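PDB 4X00: putative hydrolase from Burkholderia cenocepacia, which is a putative aryl esterase of the alpha/beta hydrolase fold that probably hydrolyses ester substrates. Local coordinates for residues A231-K236 with S257-F262; V148-V153 with L173-H178; A18-V23 with G87-D92; D68-G73 with A91-A96; Q60-I65 with D272-V277. One frame throughout, in Å; residues are numbered along the deposited sequence. Where two conformers were deposited one is given.

Interaction 1 (A231-K236 with S257-F262); sequences ALVKAK and SGHAPF. With EDO (1,2-ethanediol), chain G.
Leu232 packs against the imidazole of His259, and the two side chains cross at about a right angle. The leucine can be followed outward. Its CB rides over the centre of one ring face, and CD1 continues over that same face, 3.6 Å from CD2 of His259. A CH-pi contact results, with CD1 of Leu232 4.0 Å from the centroid of the His259 ring and 28° off its normal. Val233 approaches the ring obliquely, its CG2 lying 3.8 Å from CE1 of His259. The imidazole reaches these neighbours because its CG stands anti to the backbone N (chi1 -175°), which carries the ring out toward 231-236. A water also joins the two backbones, accepting from N of Ala231 at 3.0 Å and from N of His259 at 2.9 Å.

ND1 of His259 is hydrogen-bonded to Asp230, the residue just ahead of 231-236, and the backbone N atoms of Leu232 and Val233 bond to the other carboxylate oxygen of Asp230. Ser112, Asp230 and His259 are arranged in a way consistent with the Ser-His-Asp catalytic triad of alpha/beta hydrolases, with Ser112 on a probable nucleophile elbow. The loop after strand 222-227 thus offers the histidine both a carboxylate and an apolar wall. Across 231-236 and 257-262 the ring meets carbon alone, so packing probably helps hold its tilt, while the bond to Asp230 would orient ND1.

Interaction 2 (V148-V153 with L173-H178); sequences VAHPEV and LRLCFH
In the helical region inserted between strands 132-136 and 222-227 of the alpha/beta hydrolase fold, where this family usually carries its cap, Leu175 sets a methyl on the ring face of His150. His150 is the N-cap residue of helix 151-156, and Leu175 sits in a type I turn, Arg174 to Phe177, in the region where helix 162-174 gives way to loop. The two side chains come from opposite directions. CD1 of Leu175 stands almost exactly on the ring normal of His150, 2° off it and 3.7 Å from the centroid, a CH-pi contact in which the methyl is nearly equidistant from all five ring atoms. The other methyl, CD2, lies nearest CE1 and NE2 of the same ring.

NE2 of His150 is hydrogen-bonded to the backbone O of Ala231, which helps fix the rotation of the imidazole and presents its face to the leucine. Val153, three residues beyond His150 in helix 151-156, adds a looser apolar touch: its CG2 lies 4.3 Å from CD1 of Leu175.

Interaction 3 (A18-V23 with G87-D92); sequences APDGVV and GRRWAD
Asp20 and Arg89 meet with their flat groups steeply turned, the carboxylate and guanidinium planes standing 76° apart. The salt bridge between them consists of one hydrogen bond, from NH1 of Arg89 to OD2 of Asp20 at 3.0 Å. It is a bent one, with an N-H...acceptor angle of 143°. OD2 is approached on its anti side, and it lies tilted from the guanidinium plane, near the edge of the group. Arg89 gets there by folding: a bend at chi2 (-70°) brings its end toward the aspartate although the CB bond does not point that way, and CD of Arg89 passes 3.7 Å from OD2 of Asp20.

The turn carrying Asp20 is a type I beta turn from Ala18 to Gly21, which links the antiparallel strands 12-17 and 23-30 at one margin of the sheet. Helix 87-100 lies against it. Asp20 also reaches inward: its OD1 forms a salt bridge with Arg70, so Arg89 is a second arginine on a carboxylate already held by Arg70.

Beside this polar pair, Pro19 lies obliquely across Asp92, with CG of the proline 3.9 Å from CB of the aspartate. The carboxylate of Asp92 turns along its own helix instead: OD1 accepts from NE of Arg88 at 2.7 Å, in the guanidinium plane, and also takes a hydrogen bond from the hydroxyl of Tyr125.

Interaction 4 (D68-G73 with A91-A96); sequences DLRGHG and ADDLAA
Arg70 grips Asp93 side-on, with NE and NH1 each taking one carboxylate oxygen. NE of Arg70 lies 2.7 Å from OD2 of Asp93, and NH1 of Arg70 lies 2.8 Å from OD1 of Asp93; both bonds are nearly straight. The groups are close to coplanar, 16° apart, and both oxygens are met on their syn sides. Conformation makes this possible: CG of Arg70 sits between its backbone N and carbonyl carbon (chi1 64°), and a further bend at chi3 swings the NE edge round to the helix.

Arg70 lies in the type II turn Leu69 to His72, in the loop that follows strand 63-67 of the alpha/beta hydrolase sheet, and Asp93 belongs to helix 87-100. A water spans the gap, accepting from N of Arg70 and donating to OD2 of Asp93. NH1 of Arg70 also bridges to Asp20, and NH2 to the backbone O of Ser83. Within the turn, ND1 of His72 donates to O of Arg70 at 3.0 Å from above the carbonyl plane.

Interaction 5 (Q60-I65 with D272-V277); sequences QHYRLI and DLSDFV. With EDO (1,2-ethanediol), chain H; EDO (1,2-ethanediol), chain J.
The ring of Tyr62 meets OG of Ser274 at its edge, close to the plane, while CG1 of Val277 comes in obliquely. Over one face lies NE2 of the neighbouring His61, 3.3 Å above the plane of the Tyr62 ring and offset toward the rim. The phenol hydroxyl and the serine are hydrogen-bonded, OH of Tyr62 to OG of Ser274 at 2.9 Å, and either may be the donor. Ser274 holds its OG anti to the backbone N (chi1 -178°), extending the hydroxyl from the helix to the tyrosine. One turn further on, CG1 of Val277 lies 3.7 Å from CE1 of Tyr62, the two side chains sliding past each other in opposite directions.

Helix 266-280, the last of the chain, here packs over the sheet of the alpha/beta hydrolase fold, at the start of strand 63-67. Val277 and Tyr62 both also touch Ile37 of the adjacent strand 36-40. Farther round the helix, Asp272 and Asp275 each accept a hydrogen bond from an ethanediol that probably came from the crystallisation liquor. Between strand and helix, then, the buried tyrosine combines an apolar flank with a polar tip, and the serine gives its hydroxyl a partner inside an otherwise largely hydrophobic layer.

Overall arrangement
Interactions 1, 4 and 5 are buried, whereas interactions 2 and 3 lie at the surface. Interactions 1 and 2 touch, with centres 10 Å apart, and join the probable catalytic histidine to the inserted helices; both set a leucine methyl on an imidazole face. Interactions 3 and 4 share helix 87-100 and have centres 6 Å apart. Their chemistry is ionic, with a bent single bond at the surface and a nearly coplanar double one inside, linked through Asp20 and Arg70. They lie across the chain's centre from interaction 1. Interaction 5, about 21 Å from interactions 1 and 4 between centres, pairs hydroxyls beside apolar packing and closes a long loop enclosing interactions 1, 2 and 4.

Interaction 1 (A231-K236 with S257-F262)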
# COMPACT_ATOMS: atom_id res chain seq x y z
N ALA A 231 -6.87 0.37 -13.61
CA ALA A 231 -8.21 0.95 -13.79
C ALA A 231 -8.61 1.87 -12.64
O ALA A 231 -9.73 2.38 -12.65
CB ALA A 231 -9.24 -0.17 -13.96
N LEU A 232 -7.70 2.09 -11.69
CA LEU A 232 -8.04 2.91 -10.53
C LEU A 232 -7.12 4.10 -10.42
O LEU A 232 -7.58 5.22 -10.20
CB LEU A 232 -8.01 2.08 -9.25
CG LEU A 232 -9.18 1.10 -9.14
CD1 LEU A 232 -8.92 0.10 -8.03
CD2 LEU A 232 -10.53 1.83 -8.89
N VAL A 233 -5.82 3.87 -10.56
CA VAL A 233 -4.85 4.96 -10.54
C VAL A 233 -4.33 5.13 -11.96
O VAL A 233 -3.98 4.13 -12.59
CB VAL A 233 -3.69 4.67 -9.56
CG1 VAL A 233 -2.59 5.73 -9.69
CG2 VAL A 233 -4.21 4.62 -8.10
N LYS A 234 -4.33 6.36 -12.48
CA LYS A 234 -3.80 6.62 -13.83
C LYS A 234 -2.28 6.48 -13.80
O LYS A 234 -1.58 7.31 -13.21
CB LYS A 234 -4.20 8.01 -14.35
CG LYS A 234 -5.72 8.20 -14.55
CD LYS A 234 -6.03 9.64 -14.92
CE LYS A 234 -7.50 9.83 -15.24
NZ LYS A 234 -7.77 11.26 -15.48
N ALA A 235 -1.77 5.43 -14.42
CA ALA A 235 -0.35 5.05 -14.28
C ALA A 235 0.61 6.10 -14.83
O ALA A 235 1.46 6.61 -14.09
CB ALA A 235 -0.09 3.70 -14.97
N LYS A 236 0.49 6.43 -16.11
CA LYS A 236 1.47 7.36 -16.65
C LYS A 236 1.38 8.76 -16.01
O LYS A 236 2.41 9.34 -15.68
CB LYS A 236 1.36 7.44 -18.17
CG LYS A 236 1.81 6.13 -18.83
CD LYS A 236 1.79 6.25 -20.34
CE LYS A 236 2.29 4.97 -20.99
NZ LYS A 236 2.38 5.14 -22.45
N SER A 257 -0.55 -5.78 -16.85
CA SER A 257 -1.13 -5.78 -15.50
C SER A 257 -1.99 -4.57 -15.29
O SER A 257 -1.81 -3.51 -15.92
CB SER A 257 -0.07 -5.78 -14.40
OG SER A 257 0.57 -7.03 -14.27
N GLY A 258 -2.93 -4.72 -14.37
CA GLY A 258 -3.70 -3.60 -13.85
C GLY A 258 -3.15 -3.14 -12.51
O GLY A 258 -1.93 -3.05 -12.32
N HIS A 259 -4.07 -2.81 -11.58
CA HIS A 259 -3.73 -2.13 -10.35
C HIS A 259 -2.94 -2.98 -9.34
O HIS A 259 -2.37 -2.43 -8.41
CB HIS A 259 -5.06 -1.67 -9.75
CG HIS A 259 -4.97 -0.82 -8.51
ND1 HIS A 259 -4.34 0.42 -8.49
CD2 HIS A 259 -5.54 -0.98 -7.29
CE1 HIS A 259 -4.48 0.95 -7.29
NE2 HIS A 259 -5.20 0.12 -6.54
N ALA A 260 -2.88 -4.30 -9.53
CA ALA A 260 -2.27 -5.19 -8.56
C ALA A 260 -1.20 -6.11 -9.19
O ALA A 260 -1.32 -7.34 -9.15
CB ALA A 260 -3.36 -6.03 -7.87
N PRO A 261 -0.11 -5.54 -9.73
CA PRO A 261 0.91 -6.35 -10.41
C PRO A 261 1.59 -7.38 -9.51
O PRO A 261 2.12 -8.36 -10.04
CB PRO A 261 1.93 -5.29 -10.92
CG PRO A 261 1.69 -4.09 -10.06
CD PRO A 261 0.19 -4.10 -9.80
N PHE A 262 1.65 -7.15 -8.21
CA PHE A 262 2.26 -8.10 -7.28
C PHE A 262 1.45 -9.41 -7.21
O PHE A 262 1.99 -10.46 -6.83
CB PHE A 262 2.40 -7.48 -5.88
CG PHE A 262 1.09 -6.93 -5.35
CD1 PHE A 262 0.66 -5.65 -5.69
CD2 PHE A 262 0.27 -7.76 -4.57
CE1 PHE A 262 -0.58 -5.18 -5.23
CE2 PHE A 262 -0.96 -7.30 -4.13
CZ PHE A 262 -1.39 -6.01 -4.46
C1 EDO G . -4.76 4.67 -17.26
O1 EDO G . -4.04 5.89 -17.07
C2 EDO G . -3.87 3.46 -17.02
O2 EDO G . -3.47 3.38 -15.66
O HOH W 1 -6.78 -2.43 -12.61

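Interaction 2 (V148-V153 with L173-H178)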
# COMPACT_ATOMS: atom_id res chain seq x y z
N VAL A 148 -8.52 7.37 -11.93
CA VAL A 148 -9.51 7.03 -12.96
C VAL A 148 -10.91 7.33 -12.46
O VAL A 148 -11.25 7.02 -11.32
CB VAL A 148 -9.40 5.54 -13.37
CG1 VAL A 148 -10.44 5.19 -14.44
CG2 VAL A 148 -7.96 5.22 -13.86
N ALA A 149 -11.74 7.91 -13.32
CA ALA A 149 -13.11 8.22 -12.94
C ALA A 149 -13.98 6.97 -12.85
O ALA A 149 -14.04 6.18 -13.81
CB ALA A 149 -13.72 9.19 -13.94
N HIS A 150 -14.65 6.78 -11.71
CA HIS A 150 -15.63 5.72 -11.55
C HIS A 150 -16.71 6.23 -10.63
O HIS A 150 -16.82 5.80 -9.49
CB HIS A 150 -15.02 4.46 -10.94
CG HIS A 150 -14.06 3.76 -11.85
ND1 HIS A 150 -14.46 3.11 -13.00
CD2 HIS A 150 -12.72 3.61 -11.78
CE1 HIS A 150 -13.40 2.60 -13.60
NE2 HIS A 150 -12.34 2.86 -12.87
N PRO A 151 -17.53 7.17 -11.12
CA PRO A 151 -18.42 7.84 -10.16
C PRO A 151 -19.43 6.91 -9.51
O PRO A 151 -19.67 7.06 -8.31
CB PRO A 151 -19.13 8.90 -11.01
CG PRO A 151 -18.86 8.51 -12.46
CD PRO A 151 -17.53 7.80 -12.45
N GLU A 152 -19.96 5.93 -10.23
CA GLU A 152 -20.96 5.00 -9.69
C GLU A 152 -20.34 4.14 -8.59
O GLU A 152 -20.90 3.97 -7.51
CB GLU A 152 -21.53 4.10 -10.81
CG GLU A 152 -22.16 4.86 -12.00
CD GLU A 152 -21.21 5.03 -13.19
OE1 GLU A 152 -19.99 5.22 -12.99
OE2 GLU A 152 -21.67 5.02 -14.35
N VAL A 153 -19.17 3.57 -8.87
CA VAL A 153 -18.54 2.65 -7.92
C VAL A 153 -18.07 3.40 -6.68
O VAL A 153 -18.27 2.92 -5.54
CB VAL A 153 -17.33 1.91 -8.58
CG1 VAL A 153 -16.55 1.12 -7.53
CG2 VAL A 153 -17.84 0.99 -9.69
N LEU A 173 -13.18 -4.06 -6.09
CA LEU A 173 -12.17 -5.14 -6.07
C LEU A 173 -11.95 -5.64 -7.50
O LEU A 173 -10.80 -5.93 -7.88
CB LEU A 173 -12.61 -6.28 -5.16
CG LEU A 173 -11.57 -7.41 -4.95
CD1 LEU A 173 -10.27 -6.88 -4.37
CD2 LEU A 173 -12.16 -8.47 -4.05
N ARG A 174 -13.00 -5.75 -8.33
CA ARG A 174 -12.80 -6.16 -9.72
C ARG A 174 -11.91 -5.17 -10.46
O ARG A 174 -11.11 -5.56 -11.31
CB ARG A 174 -14.14 -6.30 -10.43
CG ARG A 174 -14.94 -7.51 -10.00
CD ARG A 174 -14.27 -8.79 -10.46
NE ARG A 174 -15.03 -9.98 -10.08
CZ ARG A 174 -14.55 -11.22 -10.11
NH1 ARG A 174 -13.30 -11.45 -10.52
NH2 ARG A 174 -15.34 -12.24 -9.75
N LEU A 175 -12.04 -3.88 -10.13
CA LEU A 175 -11.23 -2.84 -10.77
C LEU A 175 -9.77 -2.91 -10.32
O LEU A 175 -8.93 -2.22 -10.89
CB LEU A 175 -11.80 -1.46 -10.45
CG LEU A 175 -13.10 -1.19 -11.23
CD1 LEU A 175 -13.76 0.07 -10.62
CD2 LEU A 175 -12.86 -1.01 -12.74
N CYS A 176 -9.46 -3.72 -9.31
CA CYS A 176 -8.08 -3.80 -8.84
C CYS A 176 -7.21 -4.67 -9.76
O CYS A 176 -6.00 -4.76 -9.53
CB CYS A 176 -8.03 -4.35 -7.41
SG CYS A 176 -8.54 -3.16 -6.13
N PHE A 177 -7.82 -5.33 -10.76
CA PHE A 177 -7.07 -6.28 -11.58
C PHE A 177 -7.33 -6.08 -13.05
O PHE A 177 -8.46 -5.75 -13.43
CB PHE A 177 -7.47 -7.73 -11.26
CG PHE A 177 -7.29 -8.08 -9.81
CD1 PHE A 177 -6.06 -8.51 -9.33
CD2 PHE A 177 -8.35 -7.97 -8.90
CE1 PHE A 177 -5.89 -8.81 -8.00
CE2 PHE A 177 -8.17 -8.28 -7.58
CZ PHE A 177 -6.96 -8.70 -7.12
N HIS A 178 -6.31 -6.30 -13.87
CA HIS A 178 -6.54 -6.58 -15.29
C HIS A 178 -6.63 -8.09 -15.48
O HIS A 178 -7.60 -8.58 -16.06
CB HIS A 178 -5.43 -5.99 -16.16
CG HIS A 178 -5.64 -6.24 -17.62
ND1 HIS A 178 -6.71 -5.73 -18.32
CD2 HIS A 178 -4.90 -6.95 -18.50
CE1 HIS A 178 -6.62 -6.11 -19.58
NE2 HIS A 178 -5.54 -6.85 -19.72

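Interaction 3 (A18-V23 with G87-D92)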
# COMPACT_ATOMS: atom_id res chain seq x y z
N ALA A 18 -0.18 2.13 18.00
CA ALA A 18 0.18 3.40 17.38
C ALA A 18 0.08 4.56 18.38
O ALA A 18 -0.51 4.42 19.46
CB ALA A 18 -0.72 3.66 16.16
N PRO A 19 0.64 5.73 18.04
CA PRO A 19 0.65 6.81 19.06
C PRO A 19 -0.73 7.34 19.48
O PRO A 19 -0.84 7.93 20.56
CB PRO A 19 1.47 7.91 18.38
CG PRO A 19 2.27 7.22 17.33
CD PRO A 19 1.48 6.04 16.87
N ASP A 20 -1.76 7.12 18.67
CA ASP A 20 -3.10 7.54 19.05
C ASP A 20 -3.88 6.41 19.72
O ASP A 20 -5.08 6.54 19.99
CB ASP A 20 -3.88 8.15 17.85
CG ASP A 20 -4.21 7.15 16.77
OD1 ASP A 20 -3.54 6.10 16.71
OD2 ASP A 20 -5.15 7.41 15.97
N GLY A 21 -3.19 5.30 20.00
CA GLY A 21 -3.78 4.21 20.75
C GLY A 21 -4.38 3.11 19.88
O GLY A 21 -4.81 2.10 20.42
N VAL A 22 -4.42 3.29 18.55
CA VAL A 22 -4.96 2.27 17.66
C VAL A 22 -4.00 1.08 17.63
O VAL A 22 -2.79 1.27 17.52
CB VAL A 22 -5.18 2.86 16.25
CG1 VAL A 22 -5.47 1.78 15.21
CG2 VAL A 22 -6.34 3.84 16.30
N VAL A 23 -4.52 -0.13 17.77
CA VAL A 23 -3.69 -1.33 17.76
C VAL A 23 -3.64 -1.94 16.36
O VAL A 23 -4.68 -2.20 15.76
CB VAL A 23 -4.22 -2.38 18.79
CG1 VAL A 23 -3.44 -3.66 18.66
CG2 VAL A 23 -4.08 -1.84 20.20
N GLY A 87 -3.66 12.49 7.30
CA GLY A 87 -2.67 11.57 6.75
C GLY A 87 -1.56 11.23 7.73
O GLY A 87 -0.98 10.14 7.65
N ARG A 88 -1.24 12.14 8.64
CA ARG A 88 -0.19 11.90 9.61
C ARG A 88 -0.48 10.69 10.49
O ARG A 88 0.46 10.02 10.95
CB ARG A 88 0.03 13.17 10.49
CG ARG A 88 1.09 13.05 11.60
CD ARG A 88 2.47 12.67 11.06
NE ARG A 88 3.45 12.64 12.16
CZ ARG A 88 4.14 13.69 12.57
NH1 ARG A 88 3.96 14.86 11.98
NH2 ARG A 88 5.01 13.57 13.56
N ARG A 89 -1.76 10.40 10.76
CA ARG A 89 -2.07 9.26 11.63
C ARG A 89 -1.59 7.96 11.00
O ARG A 89 -1.07 7.07 11.69
CB ARG A 89 -3.56 9.11 11.91
CG ARG A 89 -4.21 10.20 12.64
CD ARG A 89 -3.75 10.22 14.07
NE ARG A 89 -4.36 11.38 14.65
CZ ARG A 89 -5.51 11.38 15.32
NH1 ARG A 89 -6.16 10.25 15.58
NH2 ARG A 89 -5.97 12.53 15.77
N TRP A 90 -1.76 7.85 9.69
CA TRP A 90 -1.36 6.63 9.00
C TRP A 90 0.17 6.55 8.93
O TRP A 90 0.76 5.47 9.02
CB TRP A 90 -1.93 6.57 7.59
CG TRP A 90 -3.43 6.78 7.45
CD1 TRP A 90 -4.13 7.92 7.70
CD2 TRP A 90 -4.39 5.83 6.97
NE1 TRP A 90 -5.46 7.74 7.41
CE2 TRP A 90 -5.65 6.46 6.96
CE3 TRP A 90 -4.30 4.50 6.54
CZ2 TRP A 90 -6.81 5.80 6.55
CZ3 TRP A 90 -5.44 3.86 6.12
CH2 TRP A 90 -6.68 4.51 6.11
N ALA A 91 0.81 7.69 8.69
CA ALA A 91 2.26 7.73 8.74
C ALA A 91 2.79 7.35 10.11
O ALA A 91 3.82 6.66 10.20
CB ALA A 91 2.77 9.12 8.34
N ASP A 92 2.11 7.79 11.17
CA ASP A 92 2.53 7.42 12.52
C ASP A 92 2.33 5.93 12.80
O ASP A 92 3.12 5.35 13.56
CB ASP A 92 1.79 8.24 13.58
CG ASP A 92 2.21 9.71 13.60
OD1 ASP A 92 3.23 10.10 12.98
OD2 ASP A 92 1.51 10.48 14.27

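Interaction 4 (D68-G73 with A91-A96)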
# COMPACT_ATOMS: atom_id res chain seq x y z
N ASP A 68 -1.96 -4.79 8.90
CA ASP A 68 -3.23 -4.27 8.42
C ASP A 68 -3.29 -2.78 8.73
O ASP A 68 -3.02 -2.34 9.87
CB ASP A 68 -4.42 -4.97 9.09
CG ASP A 68 -4.50 -6.46 8.77
OD1 ASP A 68 -3.89 -6.92 7.78
OD2 ASP A 68 -5.16 -7.18 9.54
N LEU A 69 -3.60 -1.97 7.72
CA LEU A 69 -3.83 -0.53 7.94
C LEU A 69 -4.95 -0.29 8.95
O LEU A 69 -5.87 -1.11 9.11
CB LEU A 69 -4.23 0.17 6.63
CG LEU A 69 -3.18 0.20 5.52
CD1 LEU A 69 -3.84 0.81 4.27
CD2 LEU A 69 -1.97 0.99 5.97
N ARG A 70 -4.88 0.85 9.64
CA ARG A 70 -6.03 1.25 10.45
C ARG A 70 -7.30 1.17 9.59
O ARG A 70 -7.31 1.48 8.39
CB ARG A 70 -5.85 2.66 11.03
CG ARG A 70 -5.77 3.80 10.01
CD ARG A 70 -5.74 5.19 10.74
NE ARG A 70 -4.72 5.15 11.78
CZ ARG A 70 -4.88 5.61 13.02
NH1 ARG A 70 -3.94 5.40 13.91
NH2 ARG A 70 -5.98 6.31 13.35
N GLY A 71 -8.39 0.74 10.23
CA GLY A 71 -9.65 0.61 9.51
C GLY A 71 -9.80 -0.64 8.67
O GLY A 71 -10.85 -0.81 8.06
N HIS A 72 -8.77 -1.48 8.62
CA HIS A 72 -8.72 -2.66 7.76
C HIS A 72 -8.40 -3.93 8.52
O HIS A 72 -7.81 -3.90 9.60
CB HIS A 72 -7.63 -2.46 6.69
CG HIS A 72 -7.95 -1.40 5.66
ND1 HIS A 72 -7.78 -0.05 5.88
CD2 HIS A 72 -8.34 -1.53 4.37
CE1 HIS A 72 -8.09 0.61 4.77
NE2 HIS A 72 -8.43 -0.27 3.83
N GLY A 73 -8.79 -5.07 7.93
CA GLY A 73 -8.35 -6.37 8.43
C GLY A 73 -8.69 -6.57 9.89
O GLY A 73 -9.85 -6.39 10.30
N ALA A 91 0.81 7.69 8.69
CA ALA A 91 2.26 7.73 8.74
C ALA A 91 2.79 7.35 10.11
O ALA A 91 3.82 6.66 10.20
CB ALA A 91 2.77 9.12 8.34
N ASP A 92 2.11 7.79 11.17
CA ASP A 92 2.53 7.42 12.52
C ASP A 92 2.33 5.93 12.80
O ASP A 92 3.12 5.35 13.56
CB ASP A 92 1.79 8.24 13.58
CG ASP A 92 2.21 9.71 13.60
OD1 ASP A 92 3.23 10.10 12.98
OD2 ASP A 92 1.51 10.48 14.27
N ASP A 93 1.31 5.32 12.20
CA ASP A 93 1.15 3.87 12.32
C ASP A 93 2.39 3.17 11.75
O ASP A 93 2.94 2.26 12.38
CB ASP A 93 -0.08 3.34 11.55
CG ASP A 93 -1.42 3.84 12.10
OD1 ASP A 93 -1.48 4.27 13.25
OD2 ASP A 93 -2.42 3.74 11.35
N LEU A 94 2.80 3.58 10.55
CA LEU A 94 3.97 3.01 9.91
C LEU A 94 5.22 3.26 10.77
O LEU A 94 6.02 2.33 11.00
CB LEU A 94 4.15 3.59 8.52
CG LEU A 94 5.42 3.13 7.80
CD1 LEU A 94 5.48 1.60 7.66
CD2 LEU A 94 5.46 3.82 6.46
N ALA A 95 5.38 4.48 11.30
CA ALA A 95 6.54 4.77 12.13
C ALA A 95 6.56 3.87 13.37
O ALA A 95 7.63 3.43 13.81
CB ALA A 95 6.55 6.23 12.54
N ALA A 96 5.39 3.60 13.94
CA ALA A 96 5.31 2.77 15.12
C ALA A 96 5.74 1.33 14.82
O ALA A 96 6.42 0.69 15.63
CB ALA A 96 3.90 2.80 15.70
O HOH W 2 -2.50 2.55 9.10

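Interaction 5 (Q60-I65 with D272-V277)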
# COMPACT_ATOMS: atom_id res chain seq x y z
N GLN A 60 12.75 -15.28 1.06
CA GLN A 60 12.75 -15.79 2.44
C GLN A 60 13.97 -15.40 3.26
O GLN A 60 14.00 -15.62 4.48
CB GLN A 60 12.66 -17.33 2.45
CG GLN A 60 11.34 -17.87 1.96
CD GLN A 60 10.15 -17.18 2.60
OE1 GLN A 60 9.98 -17.21 3.82
NE2 GLN A 60 9.33 -16.53 1.78
N HIS A 61 15.01 -14.90 2.60
CA HIS A 61 16.20 -14.47 3.34
C HIS A 61 16.04 -13.03 3.78
O HIS A 61 16.91 -12.50 4.50
CB HIS A 61 17.46 -14.62 2.51
CG HIS A 61 17.41 -13.86 1.24
ND1 HIS A 61 16.39 -14.02 0.31
CD2 HIS A 61 18.20 -12.87 0.76
CE1 HIS A 61 16.58 -13.18 -0.69
NE2 HIS A 61 17.68 -12.48 -0.45
N TYR A 62 14.95 -12.38 3.38
CA TYR A 62 14.62 -11.06 3.92
C TYR A 62 13.72 -11.21 5.13
O TYR A 62 13.08 -12.25 5.29
CB TYR A 62 13.89 -10.19 2.89
CG TYR A 62 14.71 -9.96 1.65
CD1 TYR A 62 15.93 -9.29 1.73
CD2 TYR A 62 14.25 -10.38 0.42
CE1 TYR A 62 16.71 -9.08 0.56
CE2 TYR A 62 15.00 -10.17 -0.74
CZ TYR A 62 16.23 -9.51 -0.65
OH TYR A 62 16.99 -9.30 -1.79
N ARG A 63 13.65 -10.17 5.97
CA ARG A 63 12.66 -10.12 7.05
C ARG A 63 11.40 -9.48 6.48
O ARG A 63 11.38 -8.29 6.16
CB ARG A 63 13.23 -9.35 8.23
CG ARG A 63 12.24 -9.26 9.40
CD ARG A 63 12.82 -8.47 10.56
NE ARG A 63 11.87 -8.43 11.66
CZ ARG A 63 11.99 -7.62 12.70
NH1 ARG A 63 13.01 -6.77 12.75
NH2 ARG A 63 11.08 -7.66 13.68
N LEU A 64 10.35 -10.29 6.32
CA LEU A 64 9.16 -9.85 5.57
C LEU A 64 8.05 -9.45 6.53
O LEU A 64 7.43 -10.30 7.16
CB LEU A 64 8.69 -10.98 4.64
CG LEU A 64 9.74 -11.50 3.65
CD1 LEU A 64 9.19 -12.74 2.91
CD2 LEU A 64 10.12 -10.43 2.64
N ILE A 65 7.81 -8.15 6.62
CA ILE A 65 6.86 -7.63 7.60
C ILE A 65 5.62 -7.12 6.88
O ILE A 65 5.72 -6.31 5.95
CB ILE A 65 7.50 -6.49 8.41
CG1 ILE A 65 8.71 -7.00 9.19
CG2 ILE A 65 6.45 -5.82 9.33
CD1 ILE A 65 9.63 -5.88 9.68
N ASP A 272 11.74 -8.03 -9.49
CA ASP A 272 12.00 -6.60 -9.40
C ASP A 272 12.20 -6.14 -7.96
O ASP A 272 13.07 -5.30 -7.69
CB ASP A 272 10.84 -5.83 -10.03
CG ASP A 272 10.85 -5.85 -11.55
OD1 ASP A 272 11.90 -6.18 -12.18
OD2 ASP A 272 9.81 -5.51 -12.13
N LEU A 273 11.41 -6.67 -7.03
CA LEU A 273 11.52 -6.26 -5.63
C LEU A 273 12.85 -6.70 -5.05
O LEU A 273 13.57 -5.88 -4.43
CB LEU A 273 10.35 -6.83 -4.82
CG LEU A 273 10.45 -6.57 -3.31
CD1 LEU A 273 10.53 -5.04 -3.01
CD2 LEU A 273 9.26 -7.20 -2.59
N SER A 274 13.23 -7.95 -5.27
CA SER A 274 14.49 -8.41 -4.69
C SER A 274 15.67 -7.63 -5.29
O SER A 274 16.58 -7.22 -4.57
CB SER A 274 14.67 -9.92 -4.90
OG SER A 274 15.88 -10.36 -4.30
N ASP A 275 15.61 -7.38 -6.61
CA ASP A 275 16.67 -6.61 -7.26
C ASP A 275 16.74 -5.19 -6.69
O ASP A 275 17.82 -4.67 -6.48
CB ASP A 275 16.45 -6.56 -8.77
CG ASP A 275 16.69 -7.90 -9.44
OD1 ASP A 275 17.18 -8.83 -8.76
OD2 ASP A 275 16.39 -8.02 -10.64
N PHE A 276 15.59 -4.57 -6.43
CA PHE A 276 15.57 -3.23 -5.89
C PHE A 276 16.20 -3.22 -4.49
O PHE A 276 17.03 -2.34 -4.16
CB PHE A 276 14.14 -2.70 -5.82
CG PHE A 276 14.05 -1.36 -5.14
CD1 PHE A 276 14.33 -0.21 -5.85
CD2 PHE A 276 13.74 -1.24 -3.79
CE1 PHE A 276 14.29 1.05 -5.27
CE2 PHE A 276 13.68 0.02 -3.17
CZ PHE A 276 13.95 1.17 -3.92
N VAL A 277 15.82 -4.18 -3.65
CA VAL A 277 16.35 -4.22 -2.30
C VAL A 277 17.86 -4.43 -2.33
O VAL A 277 18.60 -3.73 -1.64
CB VAL A 277 15.65 -5.32 -1.45
CG1 VAL A 277 16.33 -5.46 -0.08
CG2 VAL A 277 14.13 -5.00 -1.31
C1 EDO H . 10.25 -3.95 -16.51
O1 EDO H . 10.45 -5.05 -17.43
C2 EDO H . 10.48 -4.35 -15.06
O2 EDO H . 9.90 -5.62 -14.76
C1 EDO J . 20.71 -8.30 -8.63
O1 EDO J . 19.75 -9.31 -8.33
C2 EDO J . 20.53 -7.78 -10.05
O2 EDO J . 20.98 -8.76 -11.01